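Side-chain contact in mRNA export factor GLE1 (Saccharomyces cerevisiae, PDB 6B4E), which serves as a nuclear pore component in mRNA export, with enzyme activator activity and binding of inositol hexakisphosphate: residues V240-A245 with K252-I257. Numbering follows the deposited sequence.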
ATOM      1  N   VAL A 240      -6.542 -12.750   6.355  1.00 17.78           N
ATOM      2  CA  VAL A 240      -7.644 -13.686   6.115  1.00 15.47           C
ATOM      3  C   VAL A 240      -7.823 -13.935   4.620  1.00 19.17           C
ATOM      4  O   VAL A 240      -7.974 -15.077   4.165  1.00 21.13           O
ATOM      5  CB  VAL A 240      -8.936 -13.142   6.750  1.00 18.01           C
ATOM      6  CG1 VAL A 240     -10.166 -13.848   6.176  1.00 20.24           C
ATOM      7  CG2 VAL A 240      -8.843 -13.289   8.261  1.00 21.81           C
ATOM      8  N   GLN A 241      -7.832 -12.860   3.839  1.00 20.06           N
ATOM      9  CA  GLN A 241      -8.087 -12.977   2.414  1.00 16.76           C
ATOM     10  C   GLN A 241      -6.878 -13.511   1.657  1.00 20.96           C
ATOM     11  O   GLN A 241      -7.036 -14.143   0.606  1.00 22.83           O
ATOM     12  CB  GLN A 241      -8.505 -11.620   1.854  1.00 21.61           C
ATOM     13  CG  GLN A 241      -9.832 -11.128   2.366  1.00 20.21           C
ATOM     14  CD  GLN A 241      -9.754 -10.549   3.770  1.00 20.52           C
ATOM     15  OE1 GLN A 241      -8.700 -10.085   4.226  1.00 22.84           O
ATOM     16  NE2 GLN A 241     -10.890 -10.548   4.459  1.00 25.92           N
ATOM     17  N   PHE A 242      -5.673 -13.248   2.161  1.00 19.00           N
ATOM     18  CA  PHE A 242      -4.458 -13.803   1.566  1.00 21.07           C
ATOM     19  C   PHE A 242      -4.468 -15.321   1.652  1.00 16.68           C
ATOM     20  O   PHE A 242      -4.144 -16.013   0.685  1.00 19.45           O
ATOM     21  CB  PHE A 242      -3.248 -13.220   2.298  1.00 19.75           C
ATOM     22  CG  PHE A 242      -1.907 -13.489   1.645  1.00 18.94           C
ATOM     23  CD1 PHE A 242      -1.575 -12.907   0.430  1.00 23.06           C
ATOM     24  CD2 PHE A 242      -0.957 -14.255   2.296  1.00 18.28           C
ATOM     25  CE1 PHE A 242      -0.340 -13.128  -0.139  1.00 23.92           C
ATOM     26  CE2 PHE A 242       0.281 -14.485   1.722  1.00 19.84           C
ATOM     27  CZ  PHE A 242       0.590 -13.911   0.508  1.00 23.50           C
ATOM     28  N   LEU A 243      -4.870 -15.851   2.806  1.00 19.56           N
ATOM     29  CA  LEU A 243      -5.033 -17.294   2.956  1.00 20.93           C
ATOM     30  C   LEU A 243      -6.104 -17.848   2.025  1.00 22.55           C
ATOM     31  O   LEU A 243      -5.960 -18.962   1.499  1.00 19.45           O
ATOM     32  CB  LEU A 243      -5.372 -17.631   4.413  1.00 18.30           C
ATOM     33  CG  LEU A 243      -4.210 -17.470   5.379  1.00 19.47           C
ATOM     34  CD1 LEU A 243      -4.725 -17.449   6.803  1.00 21.04           C
ATOM     35  CD2 LEU A 243      -3.240 -18.600   5.213  1.00 21.29           C
ATOM     36  N   GLN A 244      -7.207 -17.117   1.846  1.00 18.68           N
ATOM     37  CA  GLN A 244      -8.232 -17.541   0.894  1.00 19.25           C
ATOM     38  C   GLN A 244      -7.659 -17.657  -0.504  1.00 21.47           C
ATOM     39  O   GLN A 244      -7.989 -18.592  -1.253  1.00 21.80           O
ATOM     40  CB  GLN A 244      -9.403 -16.559   0.906  1.00 24.65           C
ATOM     41  CG  GLN A 244     -10.162 -16.599   2.216  1.00 23.91           C
ATOM     42  CD  GLN A 244     -11.185 -15.479   2.377  1.00 25.15           C
ATOM     43  OE1 GLN A 244     -11.258 -14.538   1.587  1.00 26.48           O
ATOM     44  NE2 GLN A 244     -11.949 -15.561   3.446  1.00 30.09           N
ATOM     45  N   ALA A 245      -6.795 -16.716  -0.868  1.00 19.89           N
ATOM     46  CA  ALA A 245      -6.301 -16.645  -2.235  1.00 20.38           C
ATOM     47  C   ALA A 245      -5.272 -17.733  -2.510  1.00 22.49           C
ATOM     48  O   ALA A 245      -5.304 -18.364  -3.572  1.00 24.56           O
ATOM     49  CB  ALA A 245      -5.690 -15.270  -2.498  1.00 21.94           C
ATOM     50  N   LYS A 252       2.658 -20.936   4.162  1.00 18.31           N
ATOM     51  CA  LYS A 252       4.114 -20.998   4.253  1.00 20.41           C
ATOM     52  C   LYS A 252       4.713 -19.601   4.368  1.00 18.21           C
ATOM     53  O   LYS A 252       5.693 -19.393   5.092  1.00 20.12           O
ATOM     54  CB  LYS A 252       4.693 -21.711   3.034  1.00 19.06           C
ATOM     55  CG  LYS A 252       4.345 -23.195   2.993  1.00 21.67           C
ATOM     56  CD  LYS A 252       4.402 -23.772   1.586  1.00 26.27           C
ATOM     57  CE  LYS A 252       5.761 -23.615   0.953  1.00 22.51           C
ATOM     58  NZ  LYS A 252       5.802 -24.243  -0.414  1.00 22.98           N
ATOM     59  N   LEU A 253       4.142 -18.628   3.657  1.00 20.22           N
ATOM     60  CA  LEU A 253       4.731 -17.296   3.667  1.00 25.35           C
ATOM     61  C   LEU A 253       4.398 -16.566   4.963  1.00 27.29           C
ATOM     62  O   LEU A 253       5.228 -15.802   5.476  1.00 21.70           O
ATOM     63  CB  LEU A 253       4.257 -16.524   2.428  1.00 24.90           C
ATOM     64  CG  LEU A 253       4.932 -15.193   2.101  1.00 28.36           C
ATOM     65  CD1 LEU A 253       6.435 -15.252   2.282  1.00 25.13           C
ATOM     66  CD2 LEU A 253       4.590 -14.802   0.688  1.00 25.74           C
ATOM     67  N   LEU A 254       3.207 -16.801   5.525  1.00 17.69           N
ATOM     68  CA  LEU A 254       2.886 -16.224   6.832  1.00 19.74           C
ATOM     69  C   LEU A 254       3.778 -16.798   7.918  1.00 21.04           C
ATOM     70  O   LEU A 254       4.210 -16.071   8.828  1.00 19.46           O
ATOM     71  CB  LEU A 254       1.418 -16.458   7.192  1.00 22.12           C
ATOM     72  CG  LEU A 254       0.366 -15.772   6.313  1.00 20.56           C
ATOM     73  CD1 LEU A 254      -0.989 -15.901   7.019  1.00 18.58           C
ATOM     74  CD2 LEU A 254       0.685 -14.328   6.054  1.00 21.63           C
ATOM     75  N   ILE A 255       4.054 -18.103   7.859  1.00 20.10           N
ATOM     76  CA  ILE A 255       4.998 -18.697   8.801  1.00 19.52           C
ATOM     77  C   ILE A 255       6.378 -18.073   8.627  1.00 23.77           C
ATOM     78  O   ILE A 255       7.095 -17.832   9.603  1.00 23.01           O
ATOM     79  CB  ILE A 255       5.031 -20.225   8.623  1.00 20.44           C
ATOM     80  CG1 ILE A 255       3.667 -20.813   9.018  1.00 20.04           C
ATOM     81  CG2 ILE A 255       6.176 -20.855   9.430  1.00 23.84           C
ATOM     82  CD1 ILE A 255       3.467 -22.235   8.622  1.00 23.02           C
ATOM     83  N   LEU A 256       6.783 -17.819   7.385  1.00 19.28           N
ATOM     84  CA  LEU A 256       8.112 -17.274   7.153  1.00 21.83           C
ATOM     85  C   LEU A 256       8.239 -15.887   7.771  1.00 23.52           C
ATOM     86  O   LEU A 256       9.231 -15.598   8.446  1.00 23.15           O
ATOM     87  CB  LEU A 256       8.428 -17.247   5.660  1.00 20.93           C
ATOM     88  CG  LEU A 256       9.889 -16.933   5.324  1.00 27.43           C
ATOM     89  CD1 LEU A 256      10.843 -18.047   5.804  1.00 30.47           C
ATOM     90  CD2 LEU A 256      10.029 -16.750   3.855  1.00 23.01           C
ATOM     91  N   ILE A 257       7.236 -15.014   7.580  1.00 23.00           N
ATOM     92  CA  ILE A 257       7.352 -13.668   8.167  1.00 23.10           C
ATOM     93  C   ILE A 257       7.142 -13.706   9.677  1.00 25.26           C
ATOM     94  O   ILE A 257       7.814 -12.987  10.426  1.00 24.78           O
ATOM     95  CB  ILE A 257       6.397 -12.643   7.504  1.00 19.85           C
ATOM     96  CG1 ILE A 257       4.901 -13.015   7.595  1.00 23.22           C
ATOM     97  CG2 ILE A 257       6.805 -12.410   6.087  1.00 24.02           C
ATOM     98  CD1 ILE A 257       3.974 -11.834   7.252  1.00 23.84           C
TER
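Phe-242 reaches from 240-245 toward 252-257 and meets two leucines with its ring. With CG anti to the backbone N (chi1 -169°), the ring points across to the second segment. Phe-242 CZ lies 4.1 Å from Leu-253 CD2, a methyl at the ring edge, close to the ring plane, the two side chains running nearly perpendicular. Further back on the ring, Phe-242 CD2 comes 4.1 Å from Leu-254 CD2, where phenylalanine and leucine pass one another in opposite directions. Trp-234 packs edge-to-face with the same ring, and Tyr-246 also meets it.

Next along the chain, Leu-243 receives the other branch of Leu-254: Leu-254 CD1 lies 3.9 Å from Leu-243 CG and is almost equally near both Leu-243 methyls, so it sits over the fork of that leucine. Leu-254 is thus shared, one methyl for Phe-242 and one for Leu-243. Trp-283 of helix 271-284 touches both Leu-243 and Leu-254, while Leu-253 also packs on Trp-209 and Leu-212 of helix 206-216 and on a chain of another protein.

No hydrogen bond crosses; the contact is wholly apolar and small, with 176 Å² buried. The axes of the two short segments come no closer than 11.3 Å and run at 138°, roughly antiparallel although both lie in the helical range 225-264, whose path turns back between them to form a helical hairpin in the all-helical C-terminal GLE1 domain.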